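Local structure of aminopeptidase C (Lactobacillus rhamnosus, 4K7C) at residues S108-Y112 / K179-A184; D103-K107 / Q136-G140. The protein probably acts as a papain-like cysteine aminopeptidase, releasing residues from the amino ends of peptides, and assembles from six chains. All coordinates share one frame; numbering follows the deposited sequence.

Interaction 1: residues S108-Y112 / K179-A184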
ATOM      1  N   SER A 108      20.928 -35.545   0.153  1.00 17.19           N
ATOM      2  CA  SER A 108      22.063 -35.440  -0.769  1.00 16.82           C
ATOM      3  C   SER A 108      22.817 -36.796  -0.854  1.00 17.86           C
ATOM      4  O   SER A 108      22.921 -37.407  -1.928  1.00 17.25           O
ATOM      5  CB  SER A 108      22.968 -34.220  -0.396  1.00 17.50           C
ATOM      6  OG  SER A 108      22.273 -32.930  -0.397  1.00 17.45           O
ATOM      7  N   ASN A 109      23.132 -37.352   0.305  1.00 19.32           N
ATOM      8  CA  ASN A 109      23.705 -38.686   0.441  1.00 17.63           C
ATOM      9  C   ASN A 109      22.786 -39.815  -0.055  1.00 18.49           C
ATOM     10  O   ASN A 109      23.250 -40.724  -0.789  1.00 18.50           O
ATOM     11  CB  ASN A 109      24.029 -38.944   1.909  1.00 17.50           C
ATOM     12  CG  ASN A 109      24.849 -40.215   2.096  1.00 16.54           C
ATOM     13  OD1 ASN A 109      25.950 -40.290   1.522  1.00 18.45           O
ATOM     14  ND2 ASN A 109      24.360 -41.136   2.855  1.00 18.26           N
ATOM     15  N   TYR A 110      21.518 -39.736   0.339  1.00 19.56           N
ATOM     16  CA  TYR A 110      20.502 -40.651  -0.206  1.00 19.30           C
ATOM     17  C   TYR A 110      20.468 -40.692  -1.715  1.00 21.51           C
ATOM     18  O   TYR A 110      20.535 -41.775  -2.289  1.00 17.68           O
ATOM     19  CB  TYR A 110      19.099 -40.384   0.401  1.00 22.94           C
ATOM     20  CG  TYR A 110      18.215 -41.597   0.446  1.00 26.55           C
ATOM     21  CD1 TYR A 110      18.144 -42.354   1.590  1.00 27.78           C
ATOM     22  CD2 TYR A 110      17.434 -41.977  -0.617  1.00 32.72           C
ATOM     23  CE1 TYR A 110      17.345 -43.452   1.699  1.00 32.23           C
ATOM     24  CE2 TYR A 110      16.626 -43.114  -0.518  1.00 35.19           C
ATOM     25  CZ  TYR A 110      16.613 -43.850   0.633  1.00 33.84           C
ATOM     26  OH  TYR A 110      15.824 -44.966   0.809  1.00 47.04           O
ATOM     27  N   PHE A 111      20.470 -39.515  -2.358  1.00 19.65           N
ATOM     28  CA  PHE A 111      20.502 -39.398  -3.790  1.00 18.55           C
ATOM     29  C   PHE A 111      21.768 -40.056  -4.388  1.00 19.84           C
ATOM     30  O   PHE A 111      21.685 -40.800  -5.359  1.00 20.25           O
ATOM     31  CB  PHE A 111      20.408 -37.916  -4.196  1.00 19.66           C
ATOM     32  CG  PHE A 111      20.602 -37.682  -5.667  1.00 18.67           C
ATOM     33  CD1 PHE A 111      19.550 -37.805  -6.568  1.00 20.84           C
ATOM     34  CD2 PHE A 111      21.828 -37.260  -6.129  1.00 16.75           C
ATOM     35  CE1 PHE A 111      19.783 -37.565  -7.923  1.00 17.02           C
ATOM     36  CE2 PHE A 111      22.084 -37.060  -7.444  1.00 16.27           C
ATOM     37  CZ  PHE A 111      21.040 -37.190  -8.377  1.00 16.02           C
ATOM     38  N   TYR A 112      22.925 -39.787  -3.807  1.00 17.44           N
ATOM     39  CA  TYR A 112      24.165 -40.343  -4.346  1.00 18.19           C
ATOM     40  C   TYR A 112      24.099 -41.877  -4.272  1.00 19.12           C
ATOM     41  O   TYR A 112      24.593 -42.574  -5.177  1.00 19.21           O
ATOM     42  CB  TYR A 112      25.361 -39.851  -3.600  1.00 20.19           C
ATOM     43  CG  TYR A 112      25.637 -38.382  -3.692  1.00 19.12           C
ATOM     44  CD1 TYR A 112      25.424 -37.656  -4.871  1.00 17.46           C
ATOM     45  CD2 TYR A 112      26.171 -37.680  -2.597  1.00 18.70           C
ATOM     46  CE1 TYR A 112      25.748 -36.300  -4.986  1.00 17.27           C
ATOM     47  CE2 TYR A 112      26.502 -36.328  -2.689  1.00 17.50           C
ATOM     48  CZ  TYR A 112      26.253 -35.603  -3.854  1.00 18.08           C
ATOM     49  OH  TYR A 112      26.562 -34.235  -4.001  1.00 18.55           O
ATOM     50  N   LYS A 179      23.779 -29.141  -8.390  1.00 18.26           N
ATOM     51  CA  LYS A 179      24.983 -29.787  -7.793  1.00 15.96           C
ATOM     52  C   LYS A 179      24.833 -31.343  -7.813  1.00 16.38           C
ATOM     53  O   LYS A 179      25.762 -32.083  -8.242  1.00 19.06           O
ATOM     54  CB  LYS A 179      25.209 -29.273  -6.356  1.00 18.40           C
ATOM     55  CG  LYS A 179      26.369 -29.928  -5.615  1.00 15.95           C
ATOM     56  CD  LYS A 179      27.704 -29.772  -6.291  1.00 19.42           C
ATOM     57  CE  LYS A 179      28.891 -29.988  -5.356  1.00 22.90           C
ATOM     58  NZ  LYS A 179      28.798 -31.225  -4.644  1.00 21.87           N
ATOM     59  N   LEU A 180      23.698 -31.846  -7.362  1.00 15.99           N
ATOM     60  CA  LEU A 180      23.477 -33.268  -7.272  1.00 17.92           C
ATOM     61  C   LEU A 180      23.470 -33.908  -8.625  1.00 18.47           C
ATOM     62  O   LEU A 180      24.124 -34.962  -8.830  1.00 18.91           O
ATOM     63  CB  LEU A 180      22.216 -33.614  -6.540  1.00 17.34           C
ATOM     64  CG  LEU A 180      22.110 -33.195  -5.096  1.00 16.87           C
ATOM     65  CD1 LEU A 180      20.710 -33.443  -4.575  1.00 18.42           C
ATOM     66  CD2 LEU A 180      23.204 -33.888  -4.235  1.00 18.64           C
ATOM     67  N   ARG A 181      22.859 -33.227  -9.591  1.00 19.02           N
ATOM     68  CA  ARG A 181      22.894 -33.753 -10.986  1.00 17.82           C
ATOM     69  C   ARG A 181      24.292 -33.812 -11.609  1.00 16.98           C
ATOM     70  O   ARG A 181      24.678 -34.792 -12.280  1.00 18.48           O
ATOM     71  CB  ARG A 181      21.901 -32.938 -11.860  1.00 16.88           C
ATOM     72  CG  ARG A 181      20.461 -33.216 -11.610  1.00 17.72           C
ATOM     73  CD  ARG A 181      19.603 -32.295 -12.474  1.00 16.54           C
ATOM     74  NE  ARG A 181      18.190 -32.512 -12.197  1.00 15.40           N
ATOM     75  CZ  ARG A 181      17.284 -31.601 -11.870  1.00 19.01           C
ATOM     76  NH1 ARG A 181      17.584 -30.304 -11.711  1.00 18.69           N
ATOM     77  NH2 ARG A 181      16.033 -32.017 -11.780  1.00 19.54           N
ATOM     78  N   LYS A 182      25.100 -32.807 -11.388  1.00 17.50           N
ATOM     79  CA  LYS A 182      26.442 -32.731 -11.847  1.00 16.92           C
ATOM     80  C   LYS A 182      27.231 -33.868 -11.222  1.00 19.63           C
ATOM     81  O   LYS A 182      28.031 -34.516 -11.884  1.00 19.46           O
ATOM     82  CB  LYS A 182      27.088 -31.429 -11.436  1.00 18.62           C
ATOM     83  CG  LYS A 182      28.555 -31.375 -11.774  1.00 22.69           C
ATOM     84  CD  LYS A 182      29.179 -30.059 -11.400  1.00 25.69           C
ATOM     85  CE  LYS A 182      30.598 -29.985 -11.986  1.00 32.63           C
ATOM     86  NZ  LYS A 182      31.448 -30.676 -11.056  1.00 38.11           N
ATOM     87  N   ASP A 183      27.051 -34.021  -9.928  1.00 18.78           N
ATOM     88  CA  ASP A 183      27.714 -35.139  -9.211  1.00 20.23           C
ATOM     89  C   ASP A 183      27.229 -36.537  -9.686  1.00 21.89           C
ATOM     90  O   ASP A 183      28.015 -37.519  -9.688  1.00 19.09           O
ATOM     91  CB  ASP A 183      27.513 -34.979  -7.716  1.00 20.33           C
ATOM     92  CG  ASP A 183      28.314 -33.857  -7.115  1.00 18.08           C
ATOM     93  OD1 ASP A 183      29.305 -33.370  -7.732  1.00 20.25           O
ATOM     94  OD2 ASP A 183      27.946 -33.484  -5.964  1.00 18.51           O
ATOM     95  N   ALA A 184      25.960 -36.672 -10.082  1.00 20.66           N
ATOM     96  CA  ALA A 184      25.448 -37.923 -10.631  1.00 20.57           C
ATOM     97  C   ALA A 184      26.199 -38.278 -11.893  1.00 21.42           C
ATOM     98  O   ALA A 184      26.528 -39.430 -12.136  1.00 22.24           O
ATOM     99  CB  ALA A 184      23.950 -37.821 -10.943  1.00 20.26           C
TER

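Interaction 2: residues D103-K107 / Q136-G140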
ATOM      1  N   ASP A 103      17.634 -32.822   6.870  1.00 17.03           N
ATOM      2  CA  ASP A 103      16.887 -33.438   5.811  1.00 17.09           C
ATOM      3  C   ASP A 103      17.584 -33.272   4.442  1.00 15.50           C
ATOM      4  O   ASP A 103      17.859 -34.244   3.658  1.00 17.39           O
ATOM      5  CB  ASP A 103      15.452 -32.908   5.754  1.00 15.85           C
ATOM      6  CG  ASP A 103      14.630 -33.613   4.707  1.00 16.94           C
ATOM      7  OD1 ASP A 103      14.529 -34.863   4.796  1.00 17.29           O
ATOM      8  OD2 ASP A 103      14.062 -32.895   3.773  1.00 16.40           O
ATOM      9  N   LYS A 104      17.884 -32.056   4.052  1.00 16.10           N
ATOM     10  CA  LYS A 104      18.630 -31.782   2.837  1.00 15.82           C
ATOM     11  C   LYS A 104      19.973 -32.441   2.730  1.00 16.59           C
ATOM     12  O   LYS A 104      20.376 -32.908   1.703  1.00 14.98           O
ATOM     13  CB  LYS A 104      18.808 -30.271   2.672  1.00 18.07           C
ATOM     14  CG  LYS A 104      17.562 -29.471   2.391  1.00 19.71           C
ATOM     15  CD  LYS A 104      17.612 -28.826   1.044  1.00 17.84           C
ATOM     16  CE  LYS A 104      16.299 -28.159   0.563  1.00 17.42           C
ATOM     17  NZ  LYS A 104      15.137 -29.056   0.383  1.00 17.84           N
ATOM     18  N   PHE A 105      20.728 -32.423   3.825  1.00 15.26           N
ATOM     19  CA  PHE A 105      22.025 -33.026   3.786  1.00 17.20           C
ATOM     20  C   PHE A 105      21.918 -34.563   3.641  1.00 16.79           C
ATOM     21  O   PHE A 105      22.605 -35.151   2.797  1.00 17.57           O
ATOM     22  CB  PHE A 105      22.827 -32.616   5.011  1.00 18.55           C
ATOM     23  CG  PHE A 105      24.279 -32.984   4.893  1.00 17.71           C
ATOM     24  CD1 PHE A 105      25.016 -32.570   3.782  1.00 18.32           C
ATOM     25  CD2 PHE A 105      24.897 -33.700   5.884  1.00 20.04           C
ATOM     26  CE1 PHE A 105      26.319 -32.934   3.603  1.00 19.02           C
ATOM     27  CE2 PHE A 105      26.258 -34.030   5.702  1.00 19.98           C
ATOM     28  CZ  PHE A 105      26.961 -33.604   4.593  1.00 18.41           C
ATOM     29  N   GLU A 106      21.039 -35.179   4.410  1.00 16.09           N
ATOM     30  CA  GLU A 106      20.816 -36.661   4.357  1.00 16.48           C
ATOM     31  C   GLU A 106      20.259 -37.007   3.006  1.00 18.07           C
ATOM     32  O   GLU A 106      20.736 -37.920   2.374  1.00 16.48           O
ATOM     33  CB  GLU A 106      19.888 -37.122   5.464  1.00 16.20           C
ATOM     34  CG  GLU A 106      20.565 -37.092   6.833  1.00 16.57           C
ATOM     35  CD  GLU A 106      21.547 -38.283   7.101  1.00 18.59           C
ATOM     36  OE1 GLU A 106      21.643 -39.272   6.313  1.00 20.12           O
ATOM     37  OE2 GLU A 106      22.260 -38.178   8.153  1.00 18.25           O
ATOM     38  N   LYS A 107      19.331 -36.192   2.488  1.00 15.79           N
ATOM     39  CA  LYS A 107      18.827 -36.462   1.110  1.00 16.72           C
ATOM     40  C   LYS A 107      19.911 -36.408   0.011  1.00 17.51           C
ATOM     41  O   LYS A 107      19.774 -37.112  -0.950  1.00 17.39           O
ATOM     42  CB  LYS A 107      17.657 -35.546   0.777  1.00 17.21           C
ATOM     43  CG  LYS A 107      16.362 -35.884   1.450  1.00 16.93           C
ATOM     44  CD  LYS A 107      15.269 -34.817   1.166  1.00 19.42           C
ATOM     45  CE  LYS A 107      13.937 -35.340   1.575  1.00 18.34           C
ATOM     46  NZ  LYS A 107      13.001 -34.185   1.767  1.00 19.88           N
ATOM     47  N   GLN A 136      16.358 -33.944  -4.944  1.00 19.05           N
ATOM     48  CA  GLN A 136      15.757 -33.832  -3.651  1.00 17.96           C
ATOM     49  C   GLN A 136      14.640 -32.812  -3.721  1.00 17.41           C
ATOM     50  O   GLN A 136      14.488 -32.135  -4.730  1.00 19.82           O
ATOM     51  CB  GLN A 136      16.790 -33.464  -2.616  1.00 17.07           C
ATOM     52  CG  GLN A 136      17.559 -32.192  -2.969  1.00 18.38           C
ATOM     53  CD  GLN A 136      16.845 -30.927  -2.503  1.00 18.16           C
ATOM     54  OE1 GLN A 136      16.378 -30.809  -1.352  1.00 18.40           O
ATOM     55  NE2 GLN A 136      16.743 -29.987  -3.384  1.00 17.73           N
ATOM     56  N   GLN A 137      13.887 -32.685  -2.653  1.00 19.00           N
ATOM     57  CA  GLN A 137      12.879 -31.652  -2.546  1.00 20.40           C
ATOM     58  C   GLN A 137      12.614 -31.362  -1.087  1.00 18.42           C
ATOM     59  O   GLN A 137      13.108 -32.046  -0.199  1.00 19.36           O
ATOM     60  CB  GLN A 137      11.607 -32.116  -3.264  1.00 22.84           C
ATOM     61  CG  GLN A 137      10.981 -33.399  -2.724  1.00 24.21           C
ATOM     62  CD  GLN A 137       9.774 -33.868  -3.536  1.00 33.34           C
ATOM     63  OE1 GLN A 137       8.769 -33.226  -3.527  1.00 33.55           O
ATOM     64  NE2 GLN A 137       9.892 -35.013  -4.217  1.00 35.52           N
ATOM     65  N   ASP A 138      11.806 -30.352  -0.836  1.00 18.15           N
ATOM     66  CA  ASP A 138      11.430 -29.977   0.548  1.00 16.89           C
ATOM     67  C   ASP A 138      10.588 -30.978   1.278  1.00 17.17           C
ATOM     68  O   ASP A 138      10.740 -31.090   2.480  1.00 17.09           O
ATOM     69  CB  ASP A 138      10.726 -28.610   0.624  1.00 17.92           C
ATOM     70  CG  ASP A 138      11.647 -27.419   0.338  1.00 19.45           C
ATOM     71  OD1 ASP A 138      12.864 -27.526   0.037  1.00 18.83           O
ATOM     72  OD2 ASP A 138      11.120 -26.263   0.330  1.00 19.43           O
ATOM     73  N   GLY A 139       9.659 -31.664   0.581  1.00 17.38           N
ATOM     74  CA  GLY A 139       8.723 -32.515   1.225  1.00 17.49           C
ATOM     75  C   GLY A 139       9.231 -33.836   1.798  1.00 17.68           C
ATOM     76  O   GLY A 139      10.310 -34.354   1.420  1.00 18.48           O
ATOM     77  N   GLY A 140       8.319 -34.469   2.531  1.00 20.19           N
ATOM     78  CA  GLY A 140       8.614 -35.767   3.101  1.00 21.22           C
ATOM     79  C   GLY A 140       7.413 -36.495   3.670  1.00 21.76           C
ATOM     80  O   GLY A 140       6.243 -36.212   3.342  1.00 23.17           O
TER
HETATM   81  O   HOH W   1      13.988 -30.696   2.703  1.00 22.81           O

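Interaction 1: residues S108-Y112 / K179-A184
Ser-108 lies level with Leu-180, CA to CA 7.0 Å, where helices 96-117 and 170-192 run side by side in the same sense, their local axes 10.6 Å apart and crossing at -28°. This near-parallel helix pair is part of the helical region of this papain-like (C1-family) peptidase, and its contact is mostly apolar, with a polar margin at Tyr-112 and Asp-183. Leu-180 packs against two aromatic rings of the partner helix. Its CB lies 3.6 Å from CE2 of Phe-111, whose CG stands anti to the backbone N (chi1 173°) and sends the ring across. There CE2 comes 3.2 Å from Leu-180 O at the ring edge, while CZ rests 3.9 Å from the CB of Ala-184. Further out, the CD2 methyl of Leu-180 packs 3.5 Å from CZ of Tyr-112, the two side chains crossing at about a right angle. The phenol OH hydrogen-bonds to Asp-211 of helix 197-219 and also comes very close, 2.5 Å, to Asp-183 OD2, whose carboxylate plane is turned 54° from the ring. Lys-179, which also bridges to Glu-210 and Asp-211, holds that carboxylate from within its own helix: NZ reaches the syn lone pair of Asp-183 OD2 at 2.8 Å.

Interaction 2: residues D103-K107 / Q136-G140
Asp-103 begins the contact at second hand, its OD2 facing the carbonyl of Asp-138. That same Asp-103 OD2 takes a 2.6 Å salt bridge from NZ of Lys-107, one turn along the helix. Next comes Lys-104, whose chain bends at chi2 and chi4 to bring its ammonium to the loop. Its NZ gives one bond to Gln-136 OE1 at 2.8 Å, in the carbonyl plane and on a lone pair, and a salt bridge to the anti lone pair of Asp-138 OD1, also 2.8 Å; a water donates to Asp-103 OD2 and accepts from Lys-104 NZ at 3.1 Å. The other carboxylate oxygen of Asp-138 is held by Ser-169 OG and the backbone N of Gly-68. Lys-107 instead runs out straight beyond CG and brings NZ to two loop carbonyls, 2.7 Å from Gly-139 O, where it sits 37° above the carbonyl plane, and 2.9 Å from Gln-137 O, tilted 27°. A leucine in place of Lys-107 would probably leave both carbonyls and the Asp-103 carboxylate without this buried donor. Trp-71, on the helix that carries the nucleophile in papain-like peptidases, bonds through NE1 to Asp-138 O, and Gly-140 pairs by backbone with the C-terminal Ala-446. The two lysines thus fix a Gly-Gly loop that probably corresponds to the substrate-binding glycines of the papain-like active-site cleft.

Overall arrangement
Helix 96-117 supplies one segment to each contact, 103-107 and then directly 108-112. The chain then passes through helix 126-133 to residues 136-140, where interaction 2 closes a loop of 28 intervening residues. It goes on through helix 142-152 into helix 170-192, where interaction 1 closes a longer one of 66. The two loops cross, since their segments alternate along the chain. Their centres lie about 12 Å apart, and they meet where Leu-180 CD1 packs 3.8 Å from Gln-136 CG. One helix is thus tied by lysine hydrogen bonds and a salt bridge to the loop that probably borders the cleft, and mainly by apolar packing to helix 170-192. Both regions also border a second subunit, reached by Phe-105 and Arg-181.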